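PDB 4M8R: hypothetical protein from Bacteroides caccae, which is of unknown function but probably pairs an Ig-like N-terminal domain with a WD40-like, beta-propeller-type domain. Local coordinates for residues Asn195-Ala208 / Pro254-Asn268. Numbering follows the deposited sequence.
Sequences NTLALVIGSGNDIA and PEQFGDYPGVFMQGN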
loop_
_atom_site.group_PDB
_atom_site.type_symbol
_atom_site.label_atom_id
_atom_site.label_comp_id
_atom_site.label_asym_id
_atom_site.label_seq_id
_atom_site.Cartn_x
_atom_site.Cartn_y
_atom_site.Cartn_z
ATOM N N ASN A 195 34.403 -6.401 14.704
ATOM C CA ASN A 195 35.018 -5.825 13.517
ATOM C C ASN A 195 34.128 -6.021 12.298
ATOM O O ASN A 195 33.547 -7.089 12.108
ATOM C CB ASN A 195 36.392 -6.450 13.261
ATOM C CG ASN A 195 37.157 -5.751 12.152
ATOM O OD1 ASN A 195 37.334 -4.533 12.178
ATOM N ND2 ASN A 195 37.601 -6.517 11.163
ATOM N N THR A 196 34.036 -4.982 11.479
ATOM C CA THR A 196 33.152 -4.970 10.328
ATOM C C THR A 196 33.952 -4.987 9.024
ATOM O O THR A 196 34.677 -4.040 8.723
ATOM C CB THR A 196 32.264 -3.718 10.372
ATOM O OG1 THR A 196 31.666 -3.609 11.671
ATOM C CG2 THR A 196 31.173 -3.781 9.309
ATOM N N LEU A 197 33.805 -6.063 8.256
ATOM C CA LEU A 197 34.416 -6.169 6.935
ATOM C C LEU A 197 33.907 -5.115 5.968
ATOM O O LEU A 197 34.688 -4.546 5.209
ATOM C CB LEU A 197 34.116 -7.529 6.301
ATOM C CG LEU A 197 34.927 -8.745 6.708
ATOM C CD1 LEU A 197 34.546 -9.906 5.798
ATOM C CD2 LEU A 197 36.421 -8.472 6.622
ATOM N N ALA A 198 32.594 -4.890 5.966
ATOM C CA ALA A 198 31.963 -4.041 4.961
ATOM C C ALA A 198 30.513 -3.752 5.285
ATOM O O ALA A 198 29.844 -4.554 5.925
ATOM C CB ALA A 198 32.040 -4.710 3.595
ATOM N N LEU A 199 30.038 -2.591 4.847
ATOM C CA LEU A 199 28.613 -2.334 4.781
ATOM C C LEU A 199 28.117 -2.915 3.472
ATOM O O LEU A 199 28.873 -3.026 2.504
ATOM C CB LEU A 199 28.327 -0.840 4.808
ATOM C CG LEU A 199 28.682 -0.102 6.093
ATOM C CD1 LEU A 199 28.269 1.357 5.964
ATOM C CD2 LEU A 199 28.010 -0.745 7.296
ATOM N N VAL A 200 26.843 -3.279 3.438
ATOM C CA VAL A 200 26.244 -3.843 2.240
ATOM C C VAL A 200 24.943 -3.108 1.939
ATOM O O VAL A 200 24.039 -3.062 2.775
ATOM C CB VAL A 200 25.976 -5.346 2.397
ATOM C CG1 VAL A 200 25.514 -5.946 1.077
ATOM C CG2 VAL A 200 27.232 -6.064 2.881
ATOM N N ILE A 201 24.865 -2.539 0.742
ATOM C CA ILE A 201 23.700 -1.787 0.324
ATOM C C ILE A 201 22.961 -2.513 -0.795
ATOM O O ILE A 201 23.434 -3.527 -1.301
ATOM C CB ILE A 201 24.093 -0.370 -0.127
ATOM C CG1 ILE A 201 25.127 -0.407 -1.253
ATOM C CG2 ILE A 201 24.646 0.409 1.058
ATOM C CD1 ILE A 201 25.399 0.957 -1.843
ATOM N N GLY A 202 21.792 -1.994 -1.165
ATOM C CA GLY A 202 21.025 -2.538 -2.278
ATOM C C GLY A 202 19.922 -3.522 -1.922
ATOM O O GLY A 202 19.268 -4.045 -2.820
ATOM N N SER A 203 19.701 -3.793 -0.636
ATOM C CA SER A 203 18.640 -4.730 -0.247
ATOM C C SER A 203 17.268 -4.169 -0.586
ATOM O O SER A 203 16.359 -4.917 -0.940
ATOM C CB SER A 203 18.699 -5.069 1.243
ATOM O OG SER A 203 18.444 -3.931 2.045
ATOM N N GLY A 204 17.127 -2.855 -0.484
ATOM C CA GLY A 204 15.860 -2.197 -0.766
ATOM C C GLY A 204 15.590 -1.099 0.240
ATOM O O GLY A 204 15.393 0.061 -0.135
ATOM N N ASN A 205 15.586 -1.456 1.523
ATOM C CA ASN A 205 15.329 -0.479 2.574
ATOM C C ASN A 205 16.079 -0.772 3.874
ATOM O O ASN A 205 15.604 -0.451 4.966
ATOM C CB ASN A 205 13.817 -0.379 2.825
ATOM C CG ASN A 205 13.379 1.035 3.167
ATOM O OD1 ASN A 205 13.513 1.949 2.347
ATOM N ND2 ASN A 205 12.861 1.227 4.379
ATOM N N ASP A 206 17.264 -1.360 3.753
ATOM C CA ASP A 206 18.089 -1.689 4.921
ATOM C C ASP A 206 19.565 -1.599 4.564
ATOM O O ASP A 206 19.940 -1.806 3.412
ATOM C CB ASP A 206 17.777 -3.100 5.436
ATOM C CG ASP A 206 16.338 -3.250 5.921
ATOM O OD1 ASP A 206 15.451 -3.554 5.086
ATOM O OD2 ASP A 206 16.094 -3.079 7.138
ATOM N N ILE A 207 20.389 -1.264 5.552
ATOM C CA ILE A 207 21.833 -1.340 5.416
ATOM C C ILE A 207 22.283 -2.542 6.223
ATOM O O ILE A 207 21.972 -2.649 7.413
ATOM C CB ILE A 207 22.562 -0.107 5.989
ATOM C CG1 ILE A 207 21.988 1.198 5.435
ATOM C CG2 ILE A 207 24.056 -0.203 5.702
ATOM C CD1 ILE A 207 22.191 1.405 3.954
ATOM N N ALA A 208 23.009 -3.445 5.575
ATOM C CA ALA A 208 23.543 -4.619 6.248
ATOM C C ALA A 208 25.021 -4.423 6.520
ATOM O O ALA A 208 25.631 -3.483 6.029
ATOM C CB ALA A 208 23.318 -5.864 5.403
ATOM N N PRO A 254 41.034 -9.009 7.306
ATOM C CA PRO A 254 39.973 -7.992 7.394
ATOM C C PRO A 254 40.323 -6.594 6.858
ATOM O O PRO A 254 39.455 -5.914 6.303
ATOM C CB PRO A 254 39.654 -7.920 8.899
ATOM C CG PRO A 254 40.683 -8.743 9.594
ATOM C CD PRO A 254 41.236 -9.703 8.590
ATOM N N GLU A 255 41.579 -6.178 7.012
ATOM C CA GLU A 255 42.016 -4.852 6.538
ATOM C C GLU A 255 41.915 -4.686 5.012
ATOM O O GLU A 255 41.966 -3.564 4.504
ATOM C CB GLU A 255 43.446 -4.526 7.009
ATOM C CG GLU A 255 44.474 -5.637 6.801
ATOM C CD GLU A 255 44.640 -6.545 8.013
ATOM O OE1 GLU A 255 43.725 -6.601 8.865
ATOM O OE2 GLU A 255 45.690 -7.210 8.111
ATOM N N GLN A 256 41.764 -5.796 4.293
ATOM C CA GLN A 256 41.636 -5.779 2.835
ATOM C C GLN A 256 40.235 -5.417 2.326
ATOM O O GLN A 256 40.046 -5.240 1.123
ATOM C CB GLN A 256 42.040 -7.142 2.274
ATOM C CG GLN A 256 43.468 -7.540 2.617
ATOM C CD GLN A 256 43.872 -8.848 1.973
ATOM O OE1 GLN A 256 43.357 -9.901 2.320
ATOM N NE2 GLN A 256 44.790 -8.784 1.025
ATOM N N PHE A 257 39.267 -5.303 3.233
ATOM C CA PHE A 257 37.869 -5.065 2.869
ATOM C C PHE A 257 37.354 -3.750 3.437
ATOM O O PHE A 257 37.961 -3.162 4.334
ATOM C CB PHE A 257 36.988 -6.189 3.421
ATOM C CG PHE A 257 37.388 -7.563 2.968
ATOM C CD1 PHE A 257 38.477 -8.205 3.541
ATOM C CD2 PHE A 257 36.669 -8.222 1.984
ATOM C CE1 PHE A 257 38.848 -9.473 3.133
ATOM C CE2 PHE A 257 37.034 -9.493 1.572
ATOM C CZ PHE A 257 38.123 -10.120 2.148
ATOM N N GLY A 258 36.220 -3.302 2.909
ATOM C CA GLY A 258 35.488 -2.177 3.488
ATOM C C GLY A 258 35.750 -0.808 2.886
ATOM O O GLY A 258 35.160 0.178 3.324
ATOM N N ASP A 259 36.625 -0.729 1.887
ATOM C CA ASP A 259 36.882 0.546 1.220
ATOM C C ASP A 259 35.677 0.976 0.389
ATOM O O ASP A 259 35.420 2.169 0.227
ATOM C CB ASP A 259 38.140 0.461 0.358
ATOM C CG ASP A 259 39.401 0.334 1.191
ATOM O OD1 ASP A 259 39.535 1.094 2.176
ATOM O OD2 ASP A 259 40.249 -0.527 0.867
ATOM N N TYR A 260 34.945 -0.006 -0.130
ATOM C CA TYR A 260 33.720 0.246 -0.871
ATOM C C TYR A 260 32.583 -0.621 -0.346
ATOM O O TYR A 260 32.810 -1.736 0.110
ATOM C CB TYR A 260 33.936 -0.013 -2.364
ATOM C CG TYR A 260 34.955 0.913 -2.972
ATOM C CD1 TYR A 260 34.605 2.203 -3.366
ATOM C CD2 TYR A 260 36.281 0.509 -3.135
ATOM C CE1 TYR A 260 35.542 3.062 -3.913
ATOM C CE2 TYR A 260 37.222 1.361 -3.683
ATOM C CZ TYR A 260 36.850 2.634 -4.069
ATOM O OH TYR A 260 37.782 3.476 -4.616
ATOM N N PRO A 261 31.347 -0.103 -0.404
ATOM C CA PRO A 261 30.218 -0.906 0.044
ATOM C C PRO A 261 29.980 -2.134 -0.832
ATOM O O PRO A 261 30.140 -2.081 -2.053
ATOM C CB PRO A 261 29.025 0.056 -0.046
ATOM C CG PRO A 261 29.476 1.210 -0.867
ATOM C CD PRO A 261 30.965 1.276 -0.751
ATOM N N GLY A 262 29.615 -3.238 -0.192
ATOM C CA GLY A 262 29.160 -4.409 -0.911
ATOM C C GLY A 262 27.769 -4.167 -1.463
ATOM O O GLY A 262 27.087 -3.212 -1.076
ATOM N N VAL A 263 27.346 -5.035 -2.375
ATOM C CA VAL A 263 26.063 -4.872 -3.044
ATOM C C VAL A 263 25.319 -6.194 -3.094
ATOM O O VAL A 263 25.877 -7.209 -3.490
ATOM C CB VAL A 263 26.265 -4.336 -4.474
ATOM C CG1 VAL A 263 24.985 -4.444 -5.286
ATOM C CG2 VAL A 263 26.742 -2.894 -4.433
ATOM N N PHE A 264 24.059 -6.168 -2.677
ATOM C CA PHE A 264 23.184 -7.332 -2.793
ATOM C C PHE A 264 22.771 -7.522 -4.241
ATOM O O PHE A 264 22.281 -6.591 -4.878
ATOM C CB PHE A 264 21.897 -7.151 -1.973
ATOM C CG PHE A 264 22.040 -7.467 -0.509
ATOM C CD1 PHE A 264 22.176 -8.774 -0.080
ATOM C CD2 PHE A 264 21.996 -6.455 0.444
ATOM C CE1 PHE A 264 22.289 -9.071 1.271
ATOM C CE2 PHE A 264 22.111 -6.743 1.794
ATOM C CZ PHE A 264 22.262 -8.056 2.208
HETATM N N MSE A 265 22.934 -8.736 -4.745
HETATM C CA MSE A 265 22.323 -9.112 -6.014
HETATM C C MSE A 265 20.832 -9.184 -5.826
HETATM O O MSE A 265 20.351 -9.211 -4.689
HETATM C CB MSE A 265 22.880 -10.462 -6.412
HETATM C CG MSE A 265 22.642 -10.740 -7.884
HETATM SE SE MSE A 265 23.704 -12.306 -8.391
HETATM C CE MSE A 265 25.499 -11.765 -7.799
ATOM N N GLN A 266 20.076 -9.190 -6.923
ATOM C CA GLN A 266 18.617 -9.317 -6.832
ATOM C C GLN A 266 18.279 -10.629 -6.124
ATOM O O GLN A 266 18.904 -11.660 -6.381
ATOM C CB GLN A 266 17.943 -9.247 -8.210
ATOM C CG GLN A 266 16.418 -9.123 -8.147
ATOM C CD GLN A 266 15.757 -9.060 -9.519
ATOM O OE1 GLN A 266 15.728 -8.010 -10.159
ATOM N NE2 GLN A 266 15.209 -10.186 -9.970
ATOM N N GLY A 267 17.311 -10.567 -5.211
ATOM C CA GLY A 267 16.975 -11.699 -4.347
ATOM C C GLY A 267 17.670 -11.640 -2.994
ATOM O O GLY A 267 17.260 -12.329 -2.057
ATOM N N ASN A 268 18.725 -10.826 -2.897
ATOM C CA ASN A 268 19.441 -10.568 -1.644
ATOM C C ASN A 268 20.077 -11.801 -1.002
ATOM O O ASN A 268 20.171 -11.887 0.216
ATOM C CB ASN A 268 18.522 -9.844 -0.641
ATOM C CG ASN A 268 18.062 -8.486 -1.143
ATOM O OD1 ASN A 268 18.556 -7.975 -2.149
ATOM N ND2 ASN A 268 17.117 -7.885 -0.432
#
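Strands 198-201 and 262-264 run parallel, their axes 4.5 Å apart at closest approach and their directions 33° apart, with Val200 bridging Gly262 and Ile201 bridging Val263. Three backbone bonds define the ladder: Gly262 N to Leu199 O (2.8 Å), Ile201 N to Gly262 O (2.9 Å) and Phe264 N to Ile201 O (3.0 Å). On the face bearing Val200, Phe264 supplies the main side-chain contact. CG1 of Val200, set anti to the backbone N (chi1 -173°), lies over one face of the ring as a CH-pi contact, 3.8 Å from its centroid and offset toward the rim. Ala208 CB meets the same ring at its edge, and Ser203 CB approaches obliquely. Phe57 of a second subunit also meets this ring. On the face bearing Ile201 and Val263, Ile201 CG1 packs against Pro261 CB at 4.1 Å, while Val156 touches both residues. In the WD40-like domain this is the parallel join between two four-stranded antiparallel sets, 239-240/217-221/208-212/196-201 and 262-264/270-276/282-288/292-295, which meet through their edge strands 196-201 and 262-264, consistent with two neighbouring propeller blades. At the corner made by Leu197, its CD2 reaches Phe257 CD1 (3.7 Å) and Pro254, the leucine and phenylalanine side chains lying side by side. At the other end, a type II turn from Met265 to Asn268 brings Asn268 ND2 to Ser203 O, a 3.1 Å bond directed at a lone pair and nearly straight (167°). Lys325, outside the two segments, is the strongest polar partner of the Asn268 side chain, and its NZ bonds Gly202 O and Phe264 O. With an alanine here, Ser203 O would probably lose its donor from this turn, and the side-chain contact to Lys325 would go with it.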